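Long-range contacts in SAP-like pentraxin (Limulus polyphemus, PDB 3FLP), which probably acts as a calcium-dependent, sugar-binding lectin of the pentraxin family, built as two stacked rings of seven subunits and holding two calcium ions per subunit: residues V36-P42 against G97-C103; S52-N57 against S135-T139; I142-Q146 against Q156-S160. One frame throughout, in Å; residues are numbered along the deposited sequence.

All three contacts lie within one pentraxin jelly roll, a sandwich of two antiparallel sheets. Contact 1 pairs strands 33-42 and 100-107 in one sheet; contact 2 joins strand 48-55 to the turn leading into strand 139-142 in the other. Their centres are about 24 Å apart, on opposite sides of the chain's centre, and their segments alternate along the chain. Contact 3 comes last, in the loop between strands 139-142 and 161-169, its centre about 15 Å from that of contact 1 and about 16 Å from that of contact 2. It touches each, Trp159 packing on Ile40 and Pro42 and Gln146 meeting contact 2, tying the calcium loop to both sheets.

Contact 1: residues V36-P42 against G97-C103; sequences VCQRIKP and GQWYHVC
Cys37 and Cys103 are joined by a disulfide across two neighbouring antiparallel strands of the pentraxin jelly roll, 33-42 and 100-107. Their SG atoms are 2.0 Å apart with a torsion of -87° about the S-S bond, and the pair is a non-hydrogen-bonded one. Backbone bonding fills the alternate positions. Gln38 and Val102 exchange two hydrogen bonds, as do Ile40 and Tyr100; Val102 N to Gln38 O, at 3.0 Å, is almost straight. Beyond the strand end, Gly97 N hydrogen-bonds Pro42 O at 3.0 Å.

The side chains sort onto two faces. On that of Cys37 and Cys103, the His101 ring presents its CD2 over the centre of the Arg39 guanidinium, 3.8 Å from Arg39 CZ, with the two planes 63° apart. His101 CG is anti to the backbone N, which carries the ring across toward the other strand. The guanidinium has its own ion-pair partner in Asp165, and Val181 and Ala182 of helix 175-182 pack against the His101 ring. The other face is apolar where Ile40 CD1 meets Val102 CG2 at 3.8 Å, and Ile50 of the second sheet lies against Ile40, so this side looks into the sandwich.

At the far end the contact becomes a CH-pi interaction at a subunit boundary. Lys41 CE sits over the five-membered ring of Trp99, 3.6 Å from its centroid and 24° off the normal; a bend at chi3 turns the lysine chain there. Lys41 NZ pairs with Glu162 and with Glu171 of a neighbouring subunit, and that same Glu171 accepts from Trp99 NE1. A water links Lys41 NZ, 3.2 Å away, to Gly97 O, 3.0 Å away.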
loop_
_atom_site.group_PDB
_atom_site.type_symbol
_atom_site.label_atom_id
_atom_site.label_comp_id
_atom_site.label_asym_id
_atom_site.label_seq_id
_atom_site.Cartn_x
_atom_site.Cartn_y
_atom_site.Cartn_z
ATOM N N VAL A 36 19.353 35.163 -11.992
ATOM C CA VAL A 36 20.505 34.404 -11.517
ATOM C C VAL A 36 20.365 34.221 -10.006
ATOM O O VAL A 36 20.353 35.194 -9.246
ATOM C CB VAL A 36 21.836 35.139 -11.835
ATOM C CG1 VAL A 36 23.028 34.318 -11.329
ATOM C CG2 VAL A 36 21.953 35.376 -13.341
ATOM N N CYS A 37 20.241 32.969 -9.585
ATOM C CA CYS A 37 20.089 32.638 -8.174
ATOM C C CYS A 37 21.223 31.689 -7.764
ATOM O O CYS A 37 21.662 30.857 -8.558
ATOM C CB CYS A 37 18.762 31.903 -7.936
ATOM S SG CYS A 37 17.135 32.741 -7.802
ATOM N N GLN A 38 21.697 31.817 -6.529
ATOM C CA GLN A 38 22.737 30.926 -6.018
ATOM C C GLN A 38 22.939 31.099 -4.519
ATOM O O GLN A 38 22.507 32.087 -3.930
ATOM C CB GLN A 38 24.087 31.133 -6.741
ATOM C CG GLN A 38 24.943 32.275 -6.220
ATOM C CD GLN A 38 24.680 33.577 -6.943
ATOM O OE1 GLN A 38 25.157 33.786 -8.060
ATOM N NE2 GLN A 38 23.911 34.458 -6.317
ATOM N N ARG A 39 23.592 30.122 -3.904
ATOM C CA ARG A 39 23.878 30.178 -2.478
ATOM C C ARG A 39 25.336 30.618 -2.350
ATOM O O ARG A 39 26.218 30.072 -3.017
ATOM C CB ARG A 39 23.647 28.799 -1.849
ATOM C CG ARG A 39 22.172 28.376 -1.888
ATOM C CD ARG A 39 21.938 26.880 -1.662
ATOM N NE ARG A 39 20.578 26.544 -2.072
ATOM C CZ ARG A 39 19.484 26.885 -1.390
ATOM N NH1 ARG A 39 19.588 27.557 -0.245
ATOM N NH2 ARG A 39 18.281 26.607 -1.882
ATOM N N ILE A 40 25.585 31.622 -1.515
ATOM C CA ILE A 40 26.938 32.128 -1.331
ATOM C C ILE A 40 27.329 32.347 0.126
ATOM O O ILE A 40 26.492 32.658 0.983
ATOM C CB ILE A 40 27.163 33.483 -2.072
ATOM C CG1 ILE A 40 26.112 34.505 -1.624
ATOM C CG2 ILE A 40 27.127 33.278 -3.579
ATOM C CD1 ILE A 40 26.330 35.906 -2.175
ATOM N N LYS A 41 28.622 32.168 0.383
ATOM C CA LYS A 41 29.216 32.372 1.696
ATOM C C LYS A 41 30.373 33.320 1.394
ATOM O O LYS A 41 31.437 32.894 0.957
ATOM C CB LYS A 41 29.746 31.056 2.267
ATOM C CG LYS A 41 30.515 31.238 3.573
ATOM C CD LYS A 41 31.247 29.980 3.984
ATOM C CE LYS A 41 30.286 28.844 4.284
ATOM N NZ LYS A 41 31.017 27.666 4.843
ATOM N N PRO A 42 30.171 34.628 1.608
ATOM C CA PRO A 42 31.220 35.613 1.334
ATOM C C PRO A 42 32.370 35.637 2.337
ATOM O O PRO A 42 32.164 35.444 3.540
ATOM C CB PRO A 42 30.440 36.922 1.295
ATOM C CG PRO A 42 29.395 36.700 2.352
ATOM C CD PRO A 42 28.943 35.278 2.108
ATOM N N GLY A 97 31.409 34.395 6.198
ATOM C CA GLY A 97 31.568 33.006 6.581
ATOM C C GLY A 97 30.247 32.263 6.731
ATOM O O GLY A 97 30.248 31.047 6.921
ATOM N N GLN A 98 29.126 32.984 6.665
ATOM C CA GLN A 98 27.799 32.364 6.760
ATOM C C GLN A 98 27.142 32.288 5.380
ATOM O O GLN A 98 27.468 33.068 4.485
ATOM C CB GLN A 98 26.884 33.144 7.710
ATOM C CG GLN A 98 27.289 33.031 9.171
ATOM C CD GLN A 98 27.395 31.587 9.621
ATOM O OE1 GLN A 98 26.394 30.873 9.698
ATOM N NE2 GLN A 98 28.615 31.144 9.903
ATOM N N TRP A 99 26.223 31.339 5.220
ATOM C CA TRP A 99 25.517 31.139 3.958
ATOM C C TRP A 99 24.295 32.034 3.802
ATOM O O TRP A 99 23.588 32.312 4.768
ATOM C CB TRP A 99 25.050 29.688 3.823
ATOM C CG TRP A 99 26.120 28.680 3.543
ATOM C CD1 TRP A 99 26.661 27.776 4.428
ATOM C CD2 TRP A 99 26.736 28.415 2.272
ATOM N NE1 TRP A 99 27.563 26.964 3.778
ATOM C CE2 TRP A 99 27.629 27.334 2.457
ATOM C CE3 TRP A 99 26.617 28.988 0.995
ATOM C CZ2 TRP A 99 28.400 26.811 1.409
ATOM C CZ3 TRP A 99 27.382 28.471 -0.047
ATOM C CH2 TRP A 99 28.261 27.390 0.169
ATOM N N TYR A 100 24.049 32.467 2.570
ATOM C CA TYR A 100 22.895 33.301 2.243
ATOM C C TYR A 100 22.450 32.927 0.838
ATOM O O TYR A 100 23.267 32.520 0.012
ATOM C CB TYR A 100 23.257 34.794 2.266
ATOM C CG TYR A 100 23.795 35.272 3.592
ATOM C CD1 TYR A 100 25.161 35.227 3.867
ATOM C CD2 TYR A 100 22.931 35.701 4.598
ATOM C CE1 TYR A 100 25.654 35.591 5.111
ATOM C CE2 TYR A 100 23.414 36.069 5.861
ATOM C CZ TYR A 100 24.775 36.008 6.110
ATOM O OH TYR A 100 25.262 36.340 7.362
ATOM N N HIS A 101 21.156 33.027 0.566
ATOM C CA HIS A 101 20.692 32.747 -0.778
ATOM C C HIS A 101 20.481 34.110 -1.405
ATOM O O HIS A 101 19.814 34.973 -0.837
ATOM C CB HIS A 101 19.384 31.948 -0.803
ATOM C CG HIS A 101 18.985 31.517 -2.183
ATOM N ND1 HIS A 101 18.328 32.351 -3.065
ATOM C CD2 HIS A 101 19.226 30.369 -2.861
ATOM C CE1 HIS A 101 18.184 31.735 -4.225
ATOM N NE2 HIS A 101 18.720 30.531 -4.128
ATOM N N VAL A 102 21.071 34.311 -2.571
ATOM C CA VAL A 102 20.957 35.584 -3.258
ATOM C C VAL A 102 20.452 35.368 -4.672
ATOM O O VAL A 102 20.808 34.389 -5.334
ATOM C CB VAL A 102 22.334 36.317 -3.290
ATOM C CG1 VAL A 102 22.315 37.446 -4.306
ATOM C CG2 VAL A 102 22.651 36.871 -1.905
ATOM N N CYS A 103 19.604 36.277 -5.128
ATOM C CA CYS A 103 19.076 36.172 -6.464
ATOM C C CYS A 103 18.910 37.551 -7.103
ATOM O O CYS A 103 18.479 38.498 -6.452
ATOM C CB CYS A 103 17.735 35.425 -6.443
ATOM S SG CYS A 103 17.334 34.747 -8.078
HETATM O O HOH W 1 29.558 28.223 7.608
#

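Contact 2: residues S52-N57 against S135-T139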
loop_
_atom_site.group_PDB
_atom_site.type_symbol
_atom_site.label_atom_id
_atom_site.label_comp_id
_atom_site.label_asym_id
_atom_site.label_seq_id
_atom_site.Cartn_x
_atom_site.Cartn_y
_atom_site.Cartn_z
ATOM N N SER A 52 29.611 37.045 -14.198
ATOM C CA SER A 52 30.067 37.943 -15.259
ATOM C C SER A 52 29.803 37.356 -16.645
ATOM O O SER A 52 30.259 36.256 -16.956
ATOM C CB SER A 52 31.571 38.212 -15.084
ATOM O OG SER A 52 32.145 38.818 -16.231
ATOM N N CYS A 53 29.067 38.096 -17.471
ATOM C CA CYS A 53 28.748 37.660 -18.826
ATOM C C CYS A 53 29.311 38.650 -19.845
ATOM O O CYS A 53 29.050 39.849 -19.768
ATOM C CB CYS A 53 27.237 37.546 -19.011
ATOM S SG CYS A 53 26.774 36.991 -20.666
ATOM N N ALA A 54 30.072 38.142 -20.809
ATOM C CA ALA A 54 30.679 39.001 -21.809
ATOM C C ALA A 54 30.582 38.480 -23.239
ATOM O O ALA A 54 30.656 37.275 -23.475
ATOM C CB ALA A 54 32.142 39.223 -21.457
ATOM N N THR A 55 30.409 39.405 -24.183
ATOM C CA THR A 55 30.362 39.078 -25.606
ATOM C C THR A 55 31.569 39.765 -26.249
ATOM O O THR A 55 32.221 40.596 -25.616
ATOM C CB THR A 55 29.067 39.581 -26.289
ATOM O OG1 THR A 55 28.888 40.981 -26.031
ATOM C CG2 THR A 55 27.864 38.800 -25.783
ATOM N N SER A 56 31.870 39.426 -27.498
ATOM C CA SER A 56 33.028 40.015 -28.180
ATOM C C SER A 56 33.043 41.548 -28.185
ATOM O O SER A 56 34.092 42.166 -27.998
ATOM C CB SER A 56 33.111 39.503 -29.622
ATOM O OG SER A 56 31.928 39.819 -30.338
ATOM N N ASN A 57 31.876 42.150 -28.374
ATOM C CA ASN A 57 31.737 43.603 -28.429
ATOM C C ASN A 57 31.399 44.270 -27.093
ATOM O O ASN A 57 31.389 45.499 -26.997
ATOM C CB ASN A 57 30.619 43.951 -29.406
ATOM C CG ASN A 57 29.281 43.333 -28.988
ATOM O OD1 ASN A 57 29.156 42.105 -28.883
ATOM N ND2 ASN A 57 28.283 44.181 -28.733
ATOM N N SER A 135 22.987 40.162 -26.527
ATOM C CA SER A 135 23.248 39.446 -27.764
ATOM C C SER A 135 23.725 38.019 -27.503
ATOM O O SER A 135 24.335 37.731 -26.472
ATOM C CB SER A 135 24.270 40.216 -28.607
ATOM O OG SER A 135 25.229 40.843 -27.780
ATOM N N ALA A 136 23.421 37.135 -28.445
ATOM C CA ALA A 136 23.775 35.725 -28.358
ATOM C C ALA A 136 25.275 35.493 -28.276
ATOM O O ALA A 136 26.064 36.275 -28.811
ATOM C CB ALA A 136 23.212 34.984 -29.567
ATOM N N GLY A 137 25.663 34.415 -27.605
ATOM C CA GLY A 137 27.074 34.081 -27.505
ATOM C C GLY A 137 27.814 34.588 -26.285
ATOM O O GLY A 137 29.039 34.645 -26.290
ATOM N N GLY A 138 27.084 34.951 -25.236
ATOM C CA GLY A 138 27.730 35.451 -24.035
ATOM C C GLY A 138 28.472 34.377 -23.256
ATOM O O GLY A 138 27.940 33.293 -23.020
ATOM N N THR A 139 29.707 34.684 -22.862
ATOM C CA THR A 139 30.545 33.769 -22.095
ATOM C C THR A 139 30.385 34.101 -20.617
ATOM O O THR A 139 30.535 35.258 -20.218
ATOM C CB THR A 139 32.051 33.925 -22.469
ATOM O OG1 THR A 139 32.258 33.503 -23.821
ATOM C CG2 THR A 139 32.926 33.085 -21.559
HETATM O O HOH W 2 31.478 35.083 -25.602
#
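Ala54 and Thr139 form a single antiparallel, hydrogen-bonded bridge, the point at which strand 139-142 starts along strand 48-55 in one sheet of the pentraxin jelly roll. Thr139 N donates to Ala54 O at 2.8 Å and nearly straight (176°), while Ala54 N returns a bond to Thr139 O at 3.0 Å.

Next to this bridge the packing falls on glycine. Cys53 SG, anti to the backbone N (chi1 -179°), comes within 3.8 Å of Gly138 CA, the bare backbone lying against the sulfur. One residue after Ala54, the methyl CG2 of Thr55 meets the same Gly138 CA and faces Ser135 O, both at 3.8 Å, so one methyl bears on the two ends of the turn.

Farther out, polar groups set these positions. Thr55 OG1 donates to Asn57 OD1 at 3.1 Å from above the amide plane, and Gln61 is another partner of that hydroxyl. Gln146, a calcium ligand through its backbone O, hydrogen-bonds both Thr139 O and Ser52 OG through NE2, and the backbone of the turn is bonded to Leu28. A water joins the two segments, accepting from Thr139 OG1 and donating to Gly137 O and to Ala54 O, the last at 3.2 Å.

Contact 3: residues I142-Q146 against Q156-S160; sequences IGQEQ and QESWS. With CA (calcium ion), chain P; CA (calcium ion), chain O.
Glu145 and Glu157 approach across the two segments because they share a calcium ion: their OE1 atoms, 3.5 Å apart, both bind the same metal, and the carboxylate planes stand 78° apart. The close-packed part of the contact is at the other end. There Trp159 N donates to Gly143 O at 3.0 Å, a fairly straight bond (166°). Gly143 has a positive phi (94°), a backbone shape suited to glycine. Alongside, the amide of Gln144 curls back over Ser158, bringing Gln144 OE1 to 3.2 Å from Ser158 CB; CG set beside the backbone N and a second bend at chi2 produce this return. Gln144 NE2 is held by Pro20 O, and Ser158 OG by Glu155.

These residues belong to the loop between strands 139-142 and 161-169 that supplies most ligands of the double-calcium site of the pentraxin fold, in which the ions serve calcium-dependent ligand binding in family relatives. Glu145 OE1 bridges the two ions, 2.5 Å from each. Its OE2 binds one of them as well, so the carboxylate grips that ion with both oxygens, and Gln146 O is another ligand of it. Asp59, Asn60 and Asp147 complete the protein ligands there, while Asp147 and Glu154 join Glu145 and Glu157 around the other ion.

The metal end is wetter. A water ligates the ion gripped by both Glu145 oxygens. Glu157 comes in on a chain extended beyond CG and gives only OE1 to its calcium, at 2.4 Å. Two further waters ligate that second ion: one donates to Glu145 O, and the other, 2.4 Å from the metal, donates to Glu157 OE2 at 2.6 Å.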
loop_
_atom_site.group_PDB
_atom_site.type_symbol
_atom_site.label_atom_id
_atom_site.label_comp_id
_atom_site.label_asym_id
_atom_site.label_seq_id
_atom_site.Cartn_x
_atom_site.Cartn_y
_atom_site.Cartn_z
ATOM N N ILE A 142 32.547 32.911 -13.413
ATOM C CA ILE A 142 32.130 33.064 -12.024
ATOM C C ILE A 142 33.333 33.382 -11.137
ATOM O O ILE A 142 34.372 32.728 -11.231
ATOM C CB ILE A 142 31.469 31.771 -11.483
ATOM C CG1 ILE A 142 30.289 31.359 -12.369
ATOM C CG2 ILE A 142 30.993 31.987 -10.050
ATOM C CD1 ILE A 142 29.148 32.342 -12.393
ATOM N N GLY A 143 33.190 34.394 -10.285
ATOM C CA GLY A 143 34.265 34.738 -9.369
ATOM C C GLY A 143 35.227 35.823 -9.811
ATOM O O GLY A 143 36.014 36.320 -8.998
ATOM N N GLN A 144 35.185 36.181 -11.091
ATOM C CA GLN A 144 36.052 37.227 -11.621
ATOM C C GLN A 144 35.238 38.092 -12.585
ATOM O O GLN A 144 34.200 37.663 -13.085
ATOM C CB GLN A 144 37.254 36.625 -12.377
ATOM C CG GLN A 144 38.186 35.705 -11.579
ATOM C CD GLN A 144 38.938 36.418 -10.450
ATOM O OE1 GLN A 144 39.159 37.628 -10.492
ATOM N NE2 GLN A 144 39.348 35.660 -9.450
ATOM N N GLU A 145 35.716 39.307 -12.840
ATOM C CA GLU A 145 35.055 40.243 -13.745
ATOM C C GLU A 145 35.835 40.224 -15.065
ATOM O O GLU A 145 37.034 40.494 -15.075
ATOM C CB GLU A 145 35.092 41.643 -13.115
ATOM C CG GLU A 145 33.989 42.616 -13.546
ATOM C CD GLU A 145 34.198 43.191 -14.935
ATOM O OE1 GLU A 145 35.283 43.757 -15.195
ATOM O OE2 GLU A 145 33.268 43.082 -15.765
ATOM N N GLN A 146 35.168 39.895 -16.170
ATOM C CA GLN A 146 35.834 39.843 -17.480
ATOM C C GLN A 146 35.991 41.204 -18.160
ATOM O O GLN A 146 35.058 42.010 -18.179
ATOM C CB GLN A 146 35.052 38.952 -18.454
ATOM C CG GLN A 146 34.817 37.516 -18.022
ATOM C CD GLN A 146 33.819 36.803 -18.931
ATOM O OE1 GLN A 146 34.171 36.328 -20.012
ATOM N NE2 GLN A 146 32.558 36.747 -18.498
ATOM N N GLN A 156 41.044 43.438 -7.678
ATOM C CA GLN A 156 40.139 44.266 -6.889
ATOM C C GLN A 156 38.660 44.068 -7.227
ATOM O O GLN A 156 37.791 44.595 -6.540
ATOM C CB GLN A 156 40.521 45.742 -7.012
ATOM C CG GLN A 156 41.794 46.098 -6.245
ATOM C CD GLN A 156 42.071 47.595 -6.220
ATOM O OE1 GLN A 156 42.282 48.224 -7.266
ATOM N NE2 GLN A 156 42.070 48.178 -5.020
ATOM N N GLU A 157 38.369 43.301 -8.273
ATOM C CA GLU A 157 36.981 43.047 -8.651
ATOM C C GLU A 157 36.601 41.574 -8.477
ATOM O O GLU A 157 35.484 41.166 -8.811
ATOM C CB GLU A 157 36.740 43.494 -10.092
ATOM C CG GLU A 157 36.984 44.988 -10.305
ATOM C CD GLU A 157 36.842 45.415 -11.758
ATOM O OE1 GLU A 157 37.414 44.739 -12.632
ATOM O OE2 GLU A 157 36.170 46.432 -12.030
ATOM N N SER A 158 37.523 40.779 -7.940
ATOM C CA SER A 158 37.263 39.360 -7.731
ATOM C C SER A 158 36.362 39.132 -6.522
ATOM O O SER A 158 36.218 40.003 -5.660
ATOM C CB SER A 158 38.575 38.597 -7.533
ATOM O OG SER A 158 39.138 38.884 -6.267
ATOM N N TRP A 159 35.750 37.955 -6.463
ATOM C CA TRP A 159 34.882 37.612 -5.346
ATOM C C TRP A 159 35.393 36.324 -4.721
ATOM O O TRP A 159 35.526 35.311 -5.404
ATOM C CB TRP A 159 33.446 37.399 -5.815
ATOM C CG TRP A 159 32.487 37.195 -4.680
ATOM C CD1 TRP A 159 31.870 38.166 -3.942
ATOM C CD2 TRP A 159 32.056 35.942 -4.131
ATOM N NE1 TRP A 159 31.083 37.600 -2.972
ATOM C CE2 TRP A 159 31.176 36.236 -3.062
ATOM C CE3 TRP A 159 32.326 34.600 -4.438
ATOM C CZ2 TRP A 159 30.560 35.235 -2.297
ATOM C CZ3 TRP A 159 31.710 33.601 -3.677
ATOM C CH2 TRP A 159 30.837 33.931 -2.618
ATOM N N SER A 160 35.682 36.369 -3.427
ATOM C CA SER A 160 36.164 35.191 -2.722
ATOM C C SER A 160 35.094 34.696 -1.758
ATOM O O SER A 160 34.381 35.490 -1.146
ATOM C CB SER A 160 37.451 35.516 -1.961
ATOM O OG SER A 160 38.504 35.795 -2.871
HETATM CA CA CA P . 37.635 44.657 -14.991
HETATM CA CA CA O . 34.717 44.288 -17.577
HETATM O O HOH W 3 38.595 42.511 -14.731
HETATM O O HOH W 4 36.536 46.710 -14.584
HETATM O O HOH W 5 34.838 46.393 -16.547
#